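Local structure of ribokinase (Staphylococcus aureus, 3RY7) at residues R263-S267 / Q268-A272; D273-D276 / F277-A281. The protein catalyses the magnesium-dependent transfer of a phosphate group from ATP to O-5 of D-ribose, giving D-ribose 5-phosphate. All coordinates share one frame; numbering follows the deposited sequence.

Contact 1: residues R263-S267 / Q268-A272; sequences RLNKS and QDNLA
The side-chain amide of Asn270 reads the backbone on both flanks of Leu264, a worked example of how one asparagine can fix the path of a loop. Its ND2 gives a hydrogen to the carbonyl O of Arg263 at 3.0 Å; that acceptor lies in the amide plane, although the donor stands above the carbonyl plane of Arg263. Its OD1 takes the N-H of Asn265 at 2.9 Å in a nearly straight bond (171°). With CG placed between its own backbone N and carbonyl carbon (chi1 71°), the amide is turned back toward the incoming chain, and both its ends are used. The Asn265 amide stacks on it, the two planes 15° apart. From there Asn265 ND2 reaches the syn lone pair of Asp269 OD2 at 3.0 Å, while the other oxygen, OD1, accepts a weak bond from Ser267 OG.

Beneath this polar layer, Leu264 meets Leu271 through their methyl groups, and its CD1 rests on Gln268 CG. A water joins Lys266 O to Gln268 OE1, donating to both at 2.8 Å, and the NE2 of the same glutamine bonds to Thr218. Lys266 NZ hydrogen-bonds to Gly159 O and Thr161 OG1. Gln268 N closes on Asn265 O at 2.9 Å, making Asn265 to Gln268 a type I beta turn. It lies in a short helix-to-helix connection, begun where Leu264 departs from helix 252-263 and leading into helix 271-283, where Asn270 holds the N-cap position without a side-chain capping bond, its ND2 adding a weak bond to Asp273.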
ATOM      1  N   ARG A 263       8.600  15.398  17.898  1.00 32.51           N
ATOM      2  CA  ARG A 263       9.993  15.187  18.262  1.00 37.56           C
ATOM      3  C   ARG A 263      10.650  16.445  18.858  1.00 38.75           C
ATOM      4  O   ARG A 263      11.628  16.347  19.606  1.00 40.31           O
ATOM      5  CB  ARG A 263      10.759  14.707  17.021  1.00 31.46           C
ATOM      6  CG  ARG A 263      12.268  14.614  17.175  1.00 42.57           C
ATOM      7  CD  ARG A 263      12.641  13.791  18.395  1.00 48.29           C
ATOM      8  NE  ARG A 263      12.225  12.398  18.277  1.00 51.52           N
ATOM      9  CZ  ARG A 263      13.025  11.413  17.870  1.00 62.24           C
ATOM     10  NH1 ARG A 263      14.289  11.670  17.532  1.00 51.53           N
ATOM     11  NH2 ARG A 263      12.557  10.167  17.808  1.00 60.48           N
ATOM     12  N   LEU A 264      10.104  17.617  18.535  1.00 36.02           N
ATOM     13  CA  LEU A 264      10.677  18.894  18.972  1.00 35.66           C
ATOM     14  C   LEU A 264      10.653  19.049  20.482  1.00 37.60           C
ATOM     15  O   LEU A 264       9.604  18.889  21.109  1.00 37.31           O
ATOM     16  CB  LEU A 264       9.897  20.061  18.377  1.00 32.96           C
ATOM     17  CG  LEU A 264      10.685  21.155  17.661  1.00 37.71           C
ATOM     18  CD1 LEU A 264       9.885  22.444  17.664  1.00 22.49           C
ATOM     19  CD2 LEU A 264      12.070  21.371  18.256  1.00 33.39           C
ATOM     20  N   ASN A 265      11.802  19.368  21.069  1.00 38.97           N
ATOM     21  CA  ASN A 265      11.839  19.716  22.489  1.00 37.04           C
ATOM     22  C   ASN A 265      11.244  21.100  22.670  1.00 39.11           C
ATOM     23  O   ASN A 265      11.288  21.921  21.746  1.00 33.56           O
ATOM     24  CB  ASN A 265      13.273  19.679  23.030  1.00 44.38           C
ATOM     25  CG  ASN A 265      13.818  18.271  23.140  1.00 47.95           C
ATOM     26  OD1 ASN A 265      13.057  17.296  23.163  1.00 50.77           O
ATOM     27  ND2 ASN A 265      15.142  18.152  23.219  1.00 45.87           N
ATOM     28  N   LYS A 266      10.678  21.370  23.840  1.00 45.91           N
ATOM     29  CA  LYS A 266      10.101  22.687  24.088  1.00 43.79           C
ATOM     30  C   LYS A 266      11.140  23.782  23.885  1.00 46.95           C
ATOM     31  O   LYS A 266      10.850  24.829  23.311  1.00 40.63           O
ATOM     32  CB  LYS A 266       9.518  22.769  25.496  1.00 42.65           C
ATOM     33  CG  LYS A 266       7.995  22.879  25.570  1.00 53.67           C
ATOM     34  CD  LYS A 266       7.442  24.172  24.960  1.00 49.80           C
ATOM     35  CE  LYS A 266       6.312  24.731  25.841  1.00 47.86           C
ATOM     36  NZ  LYS A 266       5.611  25.872  25.186  1.00 38.73           N
ATOM     37  N   SER A 267      12.355  23.505  24.350  1.00 45.68           N
ATOM     38  CA  SER A 267      13.490  24.419  24.259  1.00 42.38           C
ATOM     39  C   SER A 267      13.927  24.664  22.819  1.00 46.78           C
ATOM     40  O   SER A 267      14.690  25.600  22.547  1.00 40.24           O
ATOM     41  CB  SER A 267      14.675  23.841  25.038  1.00 44.02           C
ATOM     42  OG  SER A 267      14.943  22.507  24.626  1.00 45.08           O
ATOM     43  N   GLN A 268      13.445  23.814  21.908  1.00 33.98           N
ATOM     44  CA  GLN A 268      13.841  23.857  20.502  1.00 29.37           C
ATOM     45  C   GLN A 268      15.360  23.733  20.301  1.00 34.54           C
ATOM     46  O   GLN A 268      15.924  24.299  19.353  1.00 33.03           O
ATOM     47  CB  GLN A 268      13.306  25.122  19.821  1.00 37.15           C
ATOM     48  CG  GLN A 268      11.780  25.169  19.668  1.00 33.13           C
ATOM     49  CD  GLN A 268      11.324  26.362  18.838  1.00 31.94           C
ATOM     50  OE1 GLN A 268      10.428  27.108  19.248  1.00 35.86           O
ATOM     51  NE2 GLN A 268      11.943  26.554  17.671  1.00 25.06           N
ATOM     52  N   ASP A 269      16.018  22.991  21.188  1.00 33.55           N
ATOM     53  CA  ASP A 269      17.473  22.816  21.107  1.00 42.02           C
ATOM     54  C   ASP A 269      17.847  21.706  20.120  1.00 39.84           C
ATOM     55  O   ASP A 269      19.025  21.496  19.825  1.00 42.32           O
ATOM     56  CB  ASP A 269      18.068  22.541  22.499  1.00 41.85           C
ATOM     57  CG  ASP A 269      17.491  21.282  23.149  1.00 50.12           C
ATOM     58  OD1 ASP A 269      17.576  21.135  24.391  1.00 55.32           O
ATOM     59  OD2 ASP A 269      16.941  20.434  22.414  1.00 48.07           O
ATOM     60  N   ASN A 270      16.830  21.013  19.605  1.00 36.50           N
ATOM     61  CA  ASN A 270      17.008  19.883  18.697  1.00 34.00           C
ATOM     62  C   ASN A 270      16.274  20.062  17.368  1.00 32.82           C
ATOM     63  O   ASN A 270      15.672  19.127  16.851  1.00 32.48           O
ATOM     64  CB  ASN A 270      16.542  18.589  19.359  1.00 36.18           C
ATOM     65  CG  ASN A 270      15.035  18.529  19.511  1.00 37.74           C
ATOM     66  OD1 ASN A 270      14.380  19.548  19.734  1.00 35.03           O
ATOM     67  ND2 ASN A 270      14.476  17.333  19.394  1.00 30.80           N
ATOM     68  N   LEU A 271      16.335  21.267  16.820  1.00 27.36           N
ATOM     69  CA  LEU A 271      15.704  21.549  15.538  1.00 31.73           C
ATOM     70  C   LEU A 271      16.118  20.564  14.444  1.00 34.76           C
ATOM     71  O   LEU A 271      15.264  19.994  13.776  1.00 32.24           O
ATOM     72  CB  LEU A 271      16.010  22.979  15.086  1.00 30.73           C
ATOM     73  CG  LEU A 271      14.875  23.981  15.307  1.00 40.64           C
ATOM     74  CD1 LEU A 271      14.065  23.571  16.504  1.00 37.88           C
ATOM     75  CD2 LEU A 271      15.398  25.406  15.485  1.00 30.71           C
ATOM     76  N   ALA A 272      17.424  20.382  14.249  1.00 29.74           N
ATOM     77  CA  ALA A 272      17.913  19.515  13.174  1.00 36.98           C
ATOM     78  C   ALA A 272      17.537  18.033  13.373  1.00 31.22           C
ATOM     79  O   ALA A 272      17.197  17.347  12.415  1.00 30.69           O
ATOM     80  CB  ALA A 272      19.431  19.679  12.987  1.00 36.61           C
TER
HETATM   81  O   HOH W   1       9.212  26.386  21.645  1.00 40.13           O

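Contact 2: residues D273-D276 / F277-A281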
ATOM      1  N   ASP A 273      17.604  17.555  14.613  1.00 29.65           N
ATOM      2  CA  ASP A 273      17.192  16.186  14.922  1.00 32.78           C
ATOM      3  C   ASP A 273      15.694  15.972  14.654  1.00 41.77           C
ATOM      4  O   ASP A 273      15.287  14.964  14.053  1.00 33.95           O
ATOM      5  CB  ASP A 273      17.525  15.856  16.381  1.00 32.65           C
ATOM      6  CG  ASP A 273      16.773  14.637  16.897  1.00 45.27           C
ATOM      7  OD1 ASP A 273      16.153  14.763  17.974  1.00 51.34           O
ATOM      8  OD2 ASP A 273      16.790  13.564  16.236  1.00 52.70           O
ATOM      9  N   ALA A 274      14.879  16.924  15.104  1.00 34.45           N
ATOM     10  CA  ALA A 274      13.442  16.864  14.882  1.00 30.85           C
ATOM     11  C   ALA A 274      13.122  16.921  13.390  1.00 26.52           C
ATOM     12  O   ALA A 274      12.232  16.230  12.913  1.00 32.53           O
ATOM     13  CB  ALA A 274      12.721  18.002  15.649  1.00 31.89           C
ATOM     14  N   ILE A 275      13.853  17.741  12.648  1.00 23.61           N
ATOM     15  CA  ILE A 275      13.645  17.833  11.208  1.00 28.88           C
ATOM     16  C   ILE A 275      14.049  16.539  10.482  1.00 41.99           C
ATOM     17  O   ILE A 275      13.432  16.150   9.476  1.00 34.16           O
ATOM     18  CB  ILE A 275      14.383  19.046  10.620  1.00 36.50           C
ATOM     19  CG1 ILE A 275      13.703  20.339  11.104  1.00 32.68           C
ATOM     20  CG2 ILE A 275      14.421  18.968   9.096  1.00 27.53           C
ATOM     21  CD1 ILE A 275      14.328  21.601  10.564  1.00 27.95           C
ATOM     22  N   ASP A 276      15.075  15.876  11.016  1.00 40.98           N
ATOM     23  CA  ASP A 276      15.530  14.591  10.501  1.00 38.89           C
ATOM     24  C   ASP A 276      14.448  13.529  10.682  1.00 36.10           C
ATOM     25  O   ASP A 276      14.054  12.844   9.732  1.00 38.39           O
ATOM     26  CB  ASP A 276      16.800  14.148  11.228  1.00 39.39           C
ATOM     27  CG  ASP A 276      17.293  12.796  10.749  1.00 46.81           C
ATOM     28  OD1 ASP A 276      17.246  11.812  11.528  1.00 47.38           O
ATOM     29  OD2 ASP A 276      17.701  12.725   9.574  1.00 40.96           O
ATOM     30  N   PHE A 277      13.989  13.398  11.922  1.00 35.39           N
ATOM     31  CA  PHE A 277      12.893  12.503  12.268  1.00 36.29           C
ATOM     32  C   PHE A 277      11.632  12.763  11.438  1.00 38.01           C
ATOM     33  O   PHE A 277      10.958  11.822  11.020  1.00 34.50           O
ATOM     34  CB  PHE A 277      12.569  12.651  13.742  1.00 30.97           C
ATOM     35  CG  PHE A 277      11.487  11.729  14.227  1.00 44.29           C
ATOM     36  CD1 PHE A 277      11.803  10.468  14.725  1.00 44.55           C
ATOM     37  CD2 PHE A 277      10.156  12.128  14.218  1.00 37.48           C
ATOM     38  CE1 PHE A 277      10.810   9.610  15.192  1.00 41.46           C
ATOM     39  CE2 PHE A 277       9.157  11.280  14.684  1.00 38.47           C
ATOM     40  CZ  PHE A 277       9.488  10.018  15.175  1.00 41.98           C
ATOM     41  N   GLY A 278      11.317  14.036  11.211  1.00 34.95           N
ATOM     42  CA  GLY A 278      10.174  14.404  10.393  1.00 31.13           C
ATOM     43  C   GLY A 278      10.351  13.937   8.960  1.00 35.59           C
ATOM     44  O   GLY A 278       9.408  13.469   8.318  1.00 31.35           O
ATOM     45  N   ASN A 279      11.567  14.082   8.446  1.00 35.73           N
ATOM     46  CA  ASN A 279      11.866  13.655   7.088  1.00 35.49           C
ATOM     47  C   ASN A 279      11.866  12.127   6.962  1.00 34.78           C
ATOM     48  O   ASN A 279      11.517  11.593   5.908  1.00 37.37           O
ATOM     49  CB  ASN A 279      13.177  14.271   6.592  1.00 35.54           C
ATOM     50  CG  ASN A 279      12.991  15.692   6.048  1.00 44.20           C
ATOM     51  OD1 ASN A 279      11.980  16.005   5.410  1.00 36.07           O
ATOM     52  ND2 ASN A 279      13.981  16.554   6.291  1.00 44.49           N
ATOM     53  N   LYS A 280      12.229  11.430   8.042  1.00 31.60           N
ATOM     54  CA  LYS A 280      12.104   9.975   8.075  1.00 36.02           C
ATOM     55  C   LYS A 280      10.640   9.582   7.943  1.00 39.29           C
ATOM     56  O   LYS A 280      10.249   8.915   6.976  1.00 37.04           O
ATOM     57  CB  LYS A 280      12.681   9.377   9.363  1.00 34.94           C
ATOM     58  CG  LYS A 280      14.195   9.171   9.341  1.00 43.81           C
ATOM     59  CD  LYS A 280      14.706   8.725  10.705  1.00 45.86           C
ATOM     60  CE  LYS A 280      16.227   8.855  10.810  1.00 53.55           C
ATOM     61  NZ  LYS A 280      16.737   8.520  12.180  1.00 53.35           N
ATOM     62  N   ALA A 281       9.837  10.006   8.918  1.00 38.19           N
ATOM     63  CA  ALA A 281       8.413   9.695   8.938  1.00 31.38           C
ATOM     64  C   ALA A 281       7.820   9.920   7.562  1.00 30.18           C
ATOM     65  O   ALA A 281       7.141   9.055   7.020  1.00 36.03           O
ATOM     66  CB  ALA A 281       7.702  10.544   9.968  1.00 35.59           C
TER
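Asp276 and Lys280 meet along one side of an alpha-helix, an i to i+4 pair within helix 271-283 of the pfkB carbohydrate kinase fold. Asp276 has its CG trans to the main-chain nitrogen (chi1 179°), and the carboxylate runs on toward the next turn. The lysine, extended beyond CG, crosses it at a slant: CE comes to 3.2 Å from Asp276 OD1, and NZ completes a salt bridge to the same oxygen at 3.4 Å. The other oxygen, OD2, is hydrogen-bonded to Tyr242, so each carboxylate oxygen has its own partner.

Round the helix, Ile275 and Asn279 lie side by side and point the same way, with Ile275 CG2 3.7 Å from Asn279 ND2. That nitrogen bonds to Thr228 OG1, which helps to orient the amide of Asn279, a residue that probably binds ATP; Phe256 of helix 252-263 also touches it. Ile275 packs on Phe260 and Phe230.

Phe277 leaves the helix in yet another direction. Its side chain packs on Met53, Ser262 and, across the dimer, Val301 of the second subunit, while its CB stays 3.6 Å from Asp273 O. The N of Gly278 bonds to the O of Ala274 at 2.9 Å. Each turn is closed in the same i to i+4 fashion, the straightest of these bonds running from Phe277 N to Asp273 O at 2.9 Å and 178°.

In the fold
Contact 1 lies toward the surface and contact 2 is largely buried, yet both use helix 271-283, the first at its start and the second along its body. In the loop, an asparagine amide binds irregular backbone while a carboxylate ties together two side chains; in the helix, main-chain bonds repeat regularly and side chains are left to meet neighbouring elements, the second subunit and, through Asn279, the probable nucleotide site. Arg263 joins the two: its guanidinium makes a cation-pi contact with Phe277, NH2 coming to 3.2 Å from CD1, and a long, weak ion pair with Asp273. Leu264 packs against strand 182-183, Ile275 against strand 228-231.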